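Local coordinates for protein acyl-CoA dehydrogenase (Mycobacterium thermoresistibile, PDB 3NF4) that probably catalyses the FAD-dependent alpha,beta-dehydrogenation of acyl-CoA thioesters, at residues Ala132-Glu137 against Gly162-Ile167; Glu208-His213 against Tyr360-Lys365; Ala331-Met336 against Ile366-Glu371. All coordinates share one frame; numbering follows the deposited sequence.

Interaction 1: Ala132-Glu137 against Gly162-Ile167; sequences AYSLSE and GSKSWI. With FAD (flavin-adenine dinucleotide), chain C.
K164 and E137 form a salt bridge, with K164 NZ 2.9 Å from E137 OE2. The ammonium meets the carboxylate on the anti lone pair of OE2, away from OE1. K164 NZ also donates to L135 O at 3.0 Å, coming from above the carbonyl plane. The lysine reaches both acceptors because its chain bends at the second torsion (chi2 -68°). S136 O takes a nearly straight bond from S165 N, 2.9 Å long. I167 CD1 packs on S134 OG at 3.4 Å, and I167 CG2 faces A132 CB.

S136 and its neighbours also hold the flavin. S136 OG donates to FAD N1 at 2.9 Å. S136 N donates to FAD O2, and FAD N3 donates to Y133 O at 3.2 Å. The W166 indole runs past the start of the ribityl chain, with CG near FAD C1'. FAD O3' lies over one face, toward the rim, and S136 CB is near the ring edge.

A second shell fixes the charged pair. K164 NZ also donates to F179 O on strand 175-181. E137 OE1 accepts from Q139 NE2 and R148 N, and OE2 from C149 N. Strand 131-134 is held by backbone bonds to strand 175-181, while strand 157-168 belongs to the other sheet. The contact thus joins the two sheets of the acyl-CoA dehydrogenase middle domain, at the site that binds the pyrimidine end of the flavin.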
loop_
_atom_site.group_PDB
_atom_site.type_symbol
_atom_site.label_atom_id
_atom_site.label_comp_id
_atom_site.label_asym_id
_atom_site.label_seq_id
_atom_site.Cartn_x
_atom_site.Cartn_y
_atom_site.Cartn_z
ATOM N N ALA A 132 15.302 31.828 -13.650
ATOM C CA ALA A 132 14.354 31.438 -12.631
ATOM C C ALA A 132 12.936 31.712 -13.129
ATOM O O ALA A 132 12.735 32.467 -14.102
ATOM C CB ALA A 132 14.634 32.147 -11.313
ATOM N N TYR A 133 11.971 31.081 -12.467
ATOM C CA TYR A 133 10.588 31.027 -12.915
ATOM C C TYR A 133 9.714 31.414 -11.701
ATOM O O TYR A 133 9.863 30.813 -10.625
ATOM C CB TYR A 133 10.316 29.598 -13.389
ATOM C CG TYR A 133 9.011 29.348 -14.115
ATOM C CD1 TYR A 133 8.898 29.571 -15.482
ATOM C CD2 TYR A 133 7.904 28.817 -13.443
ATOM C CE1 TYR A 133 7.704 29.327 -16.168
ATOM C CE2 TYR A 133 6.701 28.557 -14.123
ATOM C CZ TYR A 133 6.616 28.821 -15.488
ATOM O OH TYR A 133 5.450 28.575 -16.173
ATOM N N SER A 134 8.825 32.404 -11.877
ATOM C CA SER A 134 8.075 33.010 -10.771
ATOM C C SER A 134 6.559 33.101 -10.959
ATOM O O SER A 134 6.053 33.994 -11.667
ATOM C CB SER A 134 8.620 34.405 -10.468
ATOM O OG SER A 134 7.986 34.919 -9.313
ATOM N N LEU A 135 5.829 32.215 -10.281
ATOM C CA LEU A 135 4.388 32.103 -10.484
ATOM C C LEU A 135 3.610 32.094 -9.166
ATOM O O LEU A 135 2.629 32.826 -9.017
ATOM C CB LEU A 135 4.062 30.873 -11.359
ATOM C CG LEU A 135 2.617 30.499 -11.715
ATOM C CD1 LEU A 135 2.154 31.217 -12.952
ATOM C CD2 LEU A 135 2.448 28.998 -11.940
ATOM N N SER A 136 4.066 31.275 -8.217
ATOM C CA SER A 136 3.421 31.104 -6.919
ATOM C C SER A 136 3.416 32.351 -6.004
ATOM O O SER A 136 4.374 33.127 -5.982
ATOM C CB SER A 136 4.073 29.936 -6.172
ATOM O OG SER A 136 3.988 28.732 -6.912
ATOM N N GLU A 137 2.328 32.503 -5.245
ATOM C CA GLU A 137 2.195 33.518 -4.190
ATOM C C GLU A 137 1.773 32.800 -2.897
ATOM O O GLU A 137 1.408 31.628 -2.945
ATOM C CB GLU A 137 1.180 34.613 -4.597
ATOM C CG GLU A 137 1.569 35.341 -5.890
ATOM C CD GLU A 137 0.593 36.440 -6.357
ATOM O OE1 GLU A 137 -0.191 36.992 -5.535
ATOM O OE2 GLU A 137 0.651 36.777 -7.568
ATOM N N GLY A 162 3.647 44.308 -5.983
ATOM C CA GLY A 162 3.240 43.132 -5.192
ATOM C C GLY A 162 4.298 42.124 -4.780
ATOM O O GLY A 162 5.502 42.384 -4.874
ATOM N N SER A 163 3.810 40.962 -4.352
ATOM C CA SER A 163 4.607 39.895 -3.743
ATOM C C SER A 163 4.515 38.557 -4.499
ATOM O O SER A 163 3.442 38.196 -5.000
ATOM C CB SER A 163 4.112 39.649 -2.307
ATOM O OG SER A 163 4.531 40.651 -1.404
ATOM N N LYS A 164 5.638 37.835 -4.543
ATOM C CA LYS A 164 5.730 36.451 -5.067
ATOM C C LYS A 164 6.502 35.550 -4.079
ATOM O O LYS A 164 7.256 36.053 -3.239
ATOM C CB LYS A 164 6.438 36.445 -6.427
ATOM C CG LYS A 164 5.634 37.042 -7.582
ATOM C CD LYS A 164 4.449 36.138 -7.905
ATOM C CE LYS A 164 3.921 36.346 -9.296
ATOM N NZ LYS A 164 2.563 35.762 -9.524
ATOM N N SER A 165 6.339 34.229 -4.173
ATOM C CA SER A 165 7.012 33.330 -3.222
ATOM C C SER A 165 7.575 32.040 -3.818
ATOM O O SER A 165 7.314 31.691 -4.973
ATOM C CB SER A 165 6.119 33.035 -2.020
ATOM O OG SER A 165 4.865 32.574 -2.436
ATOM N N TRP A 166 8.376 31.345 -3.024
ATOM C CA TRP A 166 8.964 30.062 -3.414
ATOM C C TRP A 166 9.751 30.152 -4.716
ATOM O O TRP A 166 9.552 29.344 -5.583
ATOM C CB TRP A 166 7.900 28.960 -3.545
ATOM C CG TRP A 166 6.927 28.827 -2.367
ATOM C CD1 TRP A 166 5.573 29.071 -2.386
ATOM C CD2 TRP A 166 7.231 28.412 -1.025
ATOM N NE1 TRP A 166 5.033 28.858 -1.146
ATOM C CE2 TRP A 166 6.021 28.455 -0.290
ATOM C CE3 TRP A 166 8.405 28.022 -0.372
ATOM C CZ2 TRP A 166 5.948 28.112 1.067
ATOM C CZ3 TRP A 166 8.339 27.679 0.990
ATOM C CH2 TRP A 166 7.116 27.726 1.691
ATOM N N ILE A 167 10.638 31.134 -4.854
ATOM C CA ILE A 167 11.429 31.257 -6.078
ATOM C C ILE A 167 12.781 30.551 -5.937
ATOM O O ILE A 167 13.677 31.036 -5.251
ATOM C CB ILE A 167 11.618 32.754 -6.479
ATOM C CG1 ILE A 167 10.242 33.443 -6.641
ATOM C CG2 ILE A 167 12.525 32.903 -7.730
ATOM C CD1 ILE A 167 10.298 34.929 -6.832
HETATM P PA FAD C . -1.664 24.431 -1.107
HETATM O O1A FAD C . -2.168 24.798 -2.476
HETATM O O2A FAD C . -2.037 25.340 0.033
HETATM O O5B FAD C . -2.193 22.951 -0.741
HETATM C C5B FAD C . -2.160 22.384 0.568
HETATM C C4B FAD C . -2.752 20.967 0.523
HETATM O O4B FAD C . -4.100 20.953 0.006
HETATM C C3B FAD C . -1.926 20.050 -0.370
HETATM O O3B FAD C . -1.820 18.773 0.255
HETATM C C2B FAD C . -2.749 19.911 -1.640
HETATM O O2B FAD C . -2.457 18.686 -2.350
HETATM C C1B FAD C . -4.193 20.075 -1.129
HETATM N N9A FAD C . -5.023 20.627 -2.229
HETATM C C8A FAD C . -4.932 21.880 -2.762
HETATM N N7A FAD C . -5.822 21.990 -3.773
HETATM C C5A FAD C . -6.472 20.806 -3.869
HETATM C C6A FAD C . -7.484 20.329 -4.698
HETATM N N6A FAD C . -7.996 21.133 -5.662
HETATM N N1A FAD C . -7.945 19.052 -4.533
HETATM C C2A FAD C . -7.433 18.248 -3.582
HETATM N N3A FAD C . -6.447 18.688 -2.780
HETATM C C4A FAD C . -5.959 19.948 -2.901
HETATM N N1 FAD C . 6.753 27.808 -7.318
HETATM C C2 FAD C . 7.084 28.465 -8.473
HETATM O O2 FAD C . 6.198 29.016 -9.176
HETATM N N3 FAD C . 8.380 28.530 -8.880
HETATM C C4 FAD C . 9.373 27.946 -8.160
HETATM O O4 FAD C . 10.557 28.035 -8.573
HETATM C C4X FAD C . 9.053 27.258 -6.973
HETATM N N5 FAD C . 10.031 26.677 -6.228
HETATM C C5X FAD C . 9.703 26.045 -5.070
HETATM C C6 FAD C . 10.707 25.453 -4.302
HETATM C C7 FAD C . 10.400 24.797 -3.108
HETATM C C7M FAD C . 11.518 24.171 -2.308
HETATM C C8 FAD C . 9.064 24.743 -2.695
HETATM C C8M FAD C . 8.612 24.063 -1.428
HETATM C C9 FAD C . 8.067 25.332 -3.469
HETATM C C9A FAD C . 8.361 25.985 -4.656
HETATM N N10 FAD C . 7.367 26.549 -5.392
HETATM C C10 FAD C . 7.703 27.204 -6.546
HETATM C "C1'" FAD C . 5.942 26.487 -4.942
HETATM C "C2'" FAD C . 5.272 25.094 -5.075
HETATM O "O2'" FAD C . 5.037 24.796 -6.466
HETATM C "C3'" FAD C . 3.999 24.957 -4.188
HETATM O "O3'" FAD C . 4.423 24.991 -2.818
HETATM C "C4'" FAD C . 3.125 23.696 -4.375
HETATM O "O4'" FAD C . 2.853 23.435 -5.763
HETATM C "C5'" FAD C . 1.779 23.653 -3.604
HETATM O "O5'" FAD C . 1.128 24.910 -3.289
HETATM P P FAD C . 0.938 25.380 -1.745
HETATM O O1P FAD C . 2.281 25.278 -1.043
HETATM O O2P FAD C . 0.218 26.698 -1.681
HETATM O O3P FAD C . -0.052 24.231 -1.162
#

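Interaction 2: Glu208-His213 against Tyr360-Lys365; sequences EKMGLH and YMREAK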
loop_
_atom_site.group_PDB
_atom_site.type_symbol
_atom_site.label_atom_id
_atom_site.label_comp_id
_atom_site.label_asym_id
_atom_site.label_seq_id
_atom_site.Cartn_x
_atom_site.Cartn_y
_atom_site.Cartn_z
ATOM N N GLU A 208 14.134 28.405 5.516
ATOM C CA GLU A 208 14.766 27.324 6.280
ATOM C C GLU A 208 13.987 25.996 6.081
ATOM O O GLU A 208 12.939 25.794 6.694
ATOM C CB GLU A 208 14.756 27.671 7.785
ATOM C CG GLU A 208 15.569 28.896 8.204
ATOM C CD GLU A 208 15.157 29.427 9.586
ATOM O OE1 GLU A 208 13.932 29.405 9.909
ATOM O OE2 GLU A 208 16.052 29.887 10.341
ATOM N N LYS A 209 14.531 25.094 5.264
ATOM C CA LYS A 209 13.819 23.883 4.836
ATOM C C LYS A 209 14.321 22.624 5.527
ATOM O O LYS A 209 15.366 22.647 6.155
ATOM C CB LYS A 209 13.884 23.733 3.313
ATOM C CG LYS A 209 13.499 25.018 2.534
ATOM C CD LYS A 209 13.277 24.795 1.049
ATOM C CE LYS A 209 14.576 24.420 0.280
ATOM N NZ LYS A 209 15.606 25.518 0.226
ATOM N N MET A 210 13.544 21.541 5.436
ATOM C CA MET A 210 13.948 20.216 5.917
ATOM C C MET A 210 15.180 19.661 5.166
ATOM O O MET A 210 15.947 18.884 5.749
ATOM C CB MET A 210 12.769 19.236 5.802
ATOM C CG MET A 210 13.024 17.822 6.290
ATOM S SD MET A 210 11.595 16.673 6.180
ATOM C CE MET A 210 10.718 17.334 4.783
ATOM N N GLY A 211 15.357 20.044 3.896
ATOM C CA GLY A 211 16.494 19.577 3.051
ATOM C C GLY A 211 16.601 20.376 1.742
ATOM O O GLY A 211 15.838 21.341 1.528
ATOM N N LEU A 212 17.536 19.986 0.877
ATOM C CA LEU A 212 17.731 20.639 -0.437
ATOM C C LEU A 212 18.220 22.082 -0.255
ATOM O O LEU A 212 17.644 23.027 -0.795
ATOM C CB LEU A 212 16.423 20.604 -1.233
ATOM C CG LEU A 212 16.347 20.379 -2.744
ATOM C CD1 LEU A 212 16.579 18.890 -3.145
ATOM C CD2 LEU A 212 14.961 20.896 -3.290
ATOM N N HIS A 213 19.277 22.244 0.530
ATOM C CA HIS A 213 19.642 23.548 1.105
ATOM C C HIS A 213 20.464 24.468 0.202
ATOM O O HIS A 213 20.360 25.696 0.346
ATOM C CB HIS A 213 20.440 23.371 2.398
ATOM C CG HIS A 213 19.746 22.565 3.454
ATOM N ND1 HIS A 213 18.605 23.000 4.098
ATOM C CD2 HIS A 213 20.071 21.384 4.026
ATOM C CE1 HIS A 213 18.238 22.106 5.002
ATOM N NE2 HIS A 213 19.114 21.115 4.980
ATOM N N TYR A 360 19.052 11.784 1.802
ATOM C CA TYR A 360 18.249 11.423 0.608
ATOM C C TYR A 360 16.758 11.343 0.956
ATOM O O TYR A 360 15.925 11.846 0.203
ATOM C CB TYR A 360 18.748 10.120 -0.072
ATOM C CG TYR A 360 20.143 10.205 -0.741
ATOM C CD1 TYR A 360 20.681 11.429 -1.163
ATOM C CD2 TYR A 360 20.905 9.053 -0.963
ATOM C CE1 TYR A 360 21.944 11.505 -1.761
ATOM C CE2 TYR A 360 22.139 9.118 -1.543
ATOM C CZ TYR A 360 22.655 10.348 -1.953
ATOM O OH TYR A 360 23.889 10.386 -2.560
ATOM N N MET A 361 16.441 10.742 2.104
ATOM C CA MET A 361 15.093 10.725 2.661
ATOM C C MET A 361 14.454 12.104 2.902
ATOM O O MET A 361 13.272 12.282 2.662
ATOM C CB MET A 361 15.052 9.891 3.951
ATOM C CG MET A 361 13.652 9.623 4.420
ATOM S SD MET A 361 13.571 8.521 5.854
ATOM C CE MET A 361 11.900 8.853 6.426
ATOM N N ARG A 362 15.227 13.057 3.398
ATOM C CA ARG A 362 14.759 14.433 3.592
ATOM C C ARG A 362 14.549 15.164 2.234
ATOM O O ARG A 362 13.598 15.933 2.082
ATOM C CB ARG A 362 15.727 15.234 4.513
ATOM C CG ARG A 362 15.829 14.696 5.968
ATOM C CD ARG A 362 16.701 15.606 6.856
ATOM N NE ARG A 362 18.150 15.404 6.677
ATOM C CZ ARG A 362 18.990 16.270 6.100
ATOM N NH1 ARG A 362 18.556 17.421 5.594
ATOM N NH2 ARG A 362 20.288 15.981 5.997
ATOM N N GLU A 363 15.386 14.885 1.250
ATOM C CA GLU A 363 15.237 15.479 -0.079
ATOM C C GLU A 363 14.018 14.969 -0.850
ATOM O O GLU A 363 13.424 15.711 -1.640
ATOM C CB GLU A 363 16.512 15.271 -0.925
ATOM C CG GLU A 363 17.631 16.204 -0.514
ATOM C CD GLU A 363 19.056 15.827 -1.000
ATOM O OE1 GLU A 363 19.257 14.901 -1.829
ATOM O OE2 GLU A 363 20.002 16.502 -0.528
ATOM N N ALA A 364 13.616 13.720 -0.617
ATOM C CA ALA A 364 12.547 13.136 -1.437
ATOM C C ALA A 364 11.149 13.700 -1.123
ATOM O O ALA A 364 10.297 13.766 -2.022
ATOM C CB ALA A 364 12.555 11.563 -1.346
ATOM N N LYS A 365 10.922 14.079 0.142
ATOM C CA LYS A 365 9.604 14.558 0.595
ATOM C C LYS A 365 9.062 15.745 -0.220
ATOM O O LYS A 365 7.896 15.739 -0.582
ATOM C CB LYS A 365 9.596 14.882 2.105
ATOM C CG LYS A 365 8.253 15.331 2.649
ATOM C CD LYS A 365 7.157 14.221 2.532
ATOM C CE LYS A 365 5.963 14.722 1.714
ATOM N NZ LYS A 365 4.853 13.723 1.570
#
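The R362 guanidinium meets M210 O at its edge, within 7° of its own plane. R362 NH1 donates to M210 O over 3.0 Å, and the donor lies in the carbonyl plane. H213 NE2 also lies near the guanidinium edge, 3.8 Å from R362 NH1, but this is a contact and not a hydrogen bond. The imidazole and guanidinium planes are 26° apart. One face of the H213 ring carries G211 CA, offset toward the rim, and K209 O sits in plane at the ring edge. A bend at the third torsion (chi3 -80°) swings the guanidinium toward M210 O, and its NE forms a salt bridge with E358 OE2 on the same helix.

Here the loop after strand 201-203 in the middle domain meets helix 357-367 of the C-terminal helical domain, joining two domains of the acyl-CoA dehydrogenase fold. Among the CA atoms, those of G211 and E363 come nearest, 5.3 Å apart.

M210 CG packs against R362 CB, and M210 CE reaches K365 CB at 3.8 Å. L212 CD1 touches E363 CG at 3.9 Å. K365 NZ turns elsewhere, to Q368 OE1 and to Q344 and T340 of the second subunit.

Interaction 3: Ala331-Met336 against Ile366-Glu371; sequences ATDAAM and IMQIFE. With FAD (flavin-adenine dinucleotide), chain C.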
loop_
_atom_site.group_PDB
_atom_site.type_symbol
_atom_site.label_atom_id
_atom_site.label_comp_id
_atom_site.label_asym_id
_atom_site.label_seq_id
_atom_site.Cartn_x
_atom_site.Cartn_y
_atom_site.Cartn_z
ATOM N N ALA A 331 7.109 8.439 -10.273
ATOM C CA ALA A 331 8.517 8.628 -9.932
ATOM C C ALA A 331 8.771 9.260 -8.545
ATOM O O ALA A 331 9.772 8.915 -7.873
ATOM C CB ALA A 331 9.213 9.429 -11.026
ATOM N N THR A 332 7.881 10.154 -8.104
ATOM C CA THR A 332 8.053 10.778 -6.775
ATOM C C THR A 332 7.517 9.900 -5.651
ATOM O O THR A 332 8.120 9.830 -4.572
ATOM C CB THR A 332 7.492 12.251 -6.692
ATOM O OG1 THR A 332 6.073 12.279 -6.930
ATOM C CG2 THR A 332 8.184 13.136 -7.707
ATOM N N ASP A 333 6.405 9.202 -5.872
ATOM C CA ASP A 333 5.999 8.166 -4.891
ATOM C C ASP A 333 7.152 7.113 -4.712
ATOM O O ASP A 333 7.447 6.688 -3.597
ATOM C CB ASP A 333 4.646 7.515 -5.228
ATOM C CG ASP A 333 3.404 8.375 -4.755
ATOM O OD1 ASP A 333 3.552 9.450 -4.093
ATOM O OD2 ASP A 333 2.239 7.968 -5.060
ATOM N N ALA A 334 7.824 6.735 -5.798
ATOM C CA ALA A 334 8.958 5.781 -5.714
ATOM C C ALA A 334 10.168 6.315 -4.935
ATOM O O ALA A 334 10.761 5.566 -4.149
ATOM C CB ALA A 334 9.406 5.294 -7.125
ATOM N N ALA A 335 10.543 7.586 -5.146
ATOM C CA ALA A 335 11.662 8.157 -4.384
ATOM C C ALA A 335 11.372 8.167 -2.870
ATOM O O ALA A 335 12.236 7.811 -2.064
ATOM C CB ALA A 335 12.081 9.572 -4.897
ATOM N N MET A 336 10.153 8.536 -2.484
ATOM C CA MET A 336 9.817 8.545 -1.066
ATOM C C MET A 336 9.887 7.135 -0.477
ATOM O O MET A 336 10.430 6.942 0.614
ATOM C CB MET A 336 8.445 9.174 -0.799
ATOM C CG MET A 336 8.170 9.472 0.700
ATOM S SD MET A 336 9.207 10.866 1.239
ATOM C CE MET A 336 10.354 9.997 2.309
ATOM N N ILE A 366 9.897 16.745 -0.515
ATOM C CA ILE A 366 9.435 17.975 -1.231
ATOM C C ILE A 366 9.069 17.674 -2.708
ATOM O O ILE A 366 8.242 18.351 -3.323
ATOM C CB ILE A 366 10.498 19.130 -1.146
ATOM C CG1 ILE A 366 9.974 20.485 -1.720
ATOM C CG2 ILE A 366 11.766 18.754 -1.903
ATOM C CD1 ILE A 366 8.601 20.991 -1.162
ATOM N N MET A 367 9.670 16.637 -3.266
ATOM C CA MET A 367 9.357 16.209 -4.622
ATOM C C MET A 367 7.890 15.770 -4.808
ATOM O O MET A 367 7.280 15.988 -5.893
ATOM C CB MET A 367 10.329 15.103 -5.023
ATOM C CG MET A 367 11.148 15.452 -6.181
ATOM S SD MET A 367 12.880 15.149 -5.904
ATOM C CE MET A 367 13.474 16.814 -5.580
ATOM N N GLN A 368 7.316 15.176 -3.762
ATOM C CA GLN A 368 5.887 14.848 -3.764
ATOM C C GLN A 368 4.987 16.120 -3.783
ATOM O O GLN A 368 3.772 16.031 -4.072
ATOM C CB GLN A 368 5.532 13.954 -2.562
ATOM C CG GLN A 368 6.166 12.539 -2.576
ATOM C CD GLN A 368 5.758 11.701 -1.372
ATOM O OE1 GLN A 368 6.111 12.015 -0.230
ATOM N NE2 GLN A 368 4.994 10.620 -1.625
ATOM N N ILE A 369 5.601 17.277 -3.503
ATOM C CA ILE A 369 4.889 18.528 -3.260
ATOM C C ILE A 369 5.015 19.569 -4.389
ATOM O O ILE A 369 3.999 20.080 -4.854
ATOM C CB ILE A 369 5.265 19.160 -1.877
ATOM C CG1 ILE A 369 4.595 18.375 -0.743
ATOM C CG2 ILE A 369 4.867 20.630 -1.811
ATOM C CD1 ILE A 369 5.327 18.408 0.591
ATOM N N PHE A 370 6.219 19.901 -4.842
ATOM C CA PHE A 370 6.294 20.904 -5.909
ATOM C C PHE A 370 6.047 20.393 -7.344
ATOM O O PHE A 370 5.942 19.191 -7.566
ATOM C CB PHE A 370 7.522 21.822 -5.795
ATOM C CG PHE A 370 8.868 21.129 -5.907
ATOM C CD1 PHE A 370 9.986 21.715 -5.303
ATOM C CD2 PHE A 370 9.033 19.950 -6.613
ATOM C CE1 PHE A 370 11.257 21.121 -5.377
ATOM C CE2 PHE A 370 10.299 19.342 -6.706
ATOM C CZ PHE A 370 11.411 19.935 -6.086
ATOM N N GLU A 371 5.881 21.333 -8.282
ATOM C CA GLU A 371 5.546 21.033 -9.678
ATOM C C GLU A 371 4.152 20.365 -9.739
ATOM O O GLU A 371 3.887 19.504 -10.580
ATOM C CB GLU A 371 6.651 20.131 -10.252
ATOM C CG GLU A 371 7.016 20.288 -11.716
ATOM C CD GLU A 371 7.393 21.715 -12.144
ATOM O OE1 GLU A 371 6.576 22.287 -12.931
ATOM O OE2 GLU A 371 8.502 22.246 -11.760
HETATM P PA FAD C . -1.664 24.431 -1.107
HETATM O O1A FAD C . -2.168 24.798 -2.476
HETATM O O2A FAD C . -2.037 25.340 0.033
HETATM O O5B FAD C . -2.193 22.951 -0.741
HETATM C C5B FAD C . -2.160 22.384 0.568
HETATM C C4B FAD C . -2.752 20.967 0.523
HETATM O O4B FAD C . -4.100 20.953 0.006
HETATM C C3B FAD C . -1.926 20.050 -0.370
HETATM O O3B FAD C . -1.820 18.773 0.255
HETATM C C2B FAD C . -2.749 19.911 -1.640
HETATM O O2B FAD C . -2.457 18.686 -2.350
HETATM C C1B FAD C . -4.193 20.075 -1.129
HETATM N N9A FAD C . -5.023 20.627 -2.229
HETATM C C8A FAD C . -4.932 21.880 -2.762
HETATM N N7A FAD C . -5.822 21.990 -3.773
HETATM C C5A FAD C . -6.472 20.806 -3.869
HETATM C C6A FAD C . -7.484 20.329 -4.698
HETATM N N6A FAD C . -7.996 21.133 -5.662
HETATM N N1A FAD C . -7.945 19.052 -4.533
HETATM C C2A FAD C . -7.433 18.248 -3.582
HETATM N N3A FAD C . -6.447 18.688 -2.780
HETATM C C4A FAD C . -5.959 19.948 -2.901
HETATM N N1 FAD C . 6.753 27.808 -7.318
HETATM C C2 FAD C . 7.084 28.465 -8.473
HETATM O O2 FAD C . 6.198 29.016 -9.176
HETATM N N3 FAD C . 8.380 28.530 -8.880
HETATM C C4 FAD C . 9.373 27.946 -8.160
HETATM O O4 FAD C . 10.557 28.035 -8.573
HETATM C C4X FAD C . 9.053 27.258 -6.973
HETATM N N5 FAD C . 10.031 26.677 -6.228
HETATM C C5X FAD C . 9.703 26.045 -5.070
HETATM C C6 FAD C . 10.707 25.453 -4.302
HETATM C C7 FAD C . 10.400 24.797 -3.108
HETATM C C7M FAD C . 11.518 24.171 -2.308
HETATM C C8 FAD C . 9.064 24.743 -2.695
HETATM C C8M FAD C . 8.612 24.063 -1.428
HETATM C C9 FAD C . 8.067 25.332 -3.469
HETATM C C9A FAD C . 8.361 25.985 -4.656
HETATM N N10 FAD C . 7.367 26.549 -5.392
HETATM C C10 FAD C . 7.703 27.204 -6.546
HETATM C "C1'" FAD C . 5.942 26.487 -4.942
HETATM C "C2'" FAD C . 5.272 25.094 -5.075
HETATM O "O2'" FAD C . 5.037 24.796 -6.466
HETATM C "C3'" FAD C . 3.999 24.957 -4.188
HETATM O "O3'" FAD C . 4.423 24.991 -2.818
HETATM C "C4'" FAD C . 3.125 23.696 -4.375
HETATM O "O4'" FAD C . 2.853 23.435 -5.763
HETATM C "C5'" FAD C . 1.779 23.653 -3.604
HETATM O "O5'" FAD C . 1.128 24.910 -3.289
HETATM P P FAD C . 0.938 25.380 -1.745
HETATM O O1P FAD C . 2.281 25.278 -1.043
HETATM O O2P FAD C . 0.218 26.698 -1.681
HETATM O O3P FAD C . -0.052 24.231 -1.162
#
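Q368, in the turn that follows helix 357-367, reaches T332, D333 and M336 of helix 321-346, within the C-terminal helical domain of the acyl-CoA dehydrogenase fold. From CB, CG leaves anti to the carbonyl carbon (chi1 -66°) and lies 3.9 Å from T332 O. The chain then runs extended, which carries CD to 3.7 Å from M336 CB. OE1 rests by the methionine, 3.4 Å from M336 CG and 3.6 Å from M336 SD. It also accepts a hydrogen bond from K365 NZ. NE2 donates to D333 OD1 at 3.1 Å. The amide and carboxylate planes are 80° apart. D333 OD1 takes a second bond from N374 ND2, so this oxygen is held by two amides.

Beside the glutamine, T332 CG2 packs on M367 O at 3.5 Å and faces M367 CB. T332 OG1 bonds to K328 O and N374 ND2, and K328 NZ donates to M367 O.

I366 and F370 face the flavin. I366 O accepts from both I369 N and F370 N, and it lies over one face of the F370 ring. FAD C7 lies in plane at the edge of that ring, 3.8 Å from F370 CD1.

Interaction 1 comes first along the chain and closes before the other two open. It lies in the middle domain, its centre about 20 Å from that of interaction 2 and about 21 Å from that of interaction 3. Interactions 2 and 3 alternate their segments along the chain. They share helix 357-367, have centres about 11 Å apart, and touch where M336 packs on M361 and K365. Interaction 2 spans the middle and C-terminal domains. Interaction 1 holds the pyrimidine edge of FAD, interaction 3 packs on its dimethylbenzene end, and both come near the ribityl chain. All three touch the second subunit, whose Q344 O and G348 N bond FAD, so the cofactor site lies at the subunit interface.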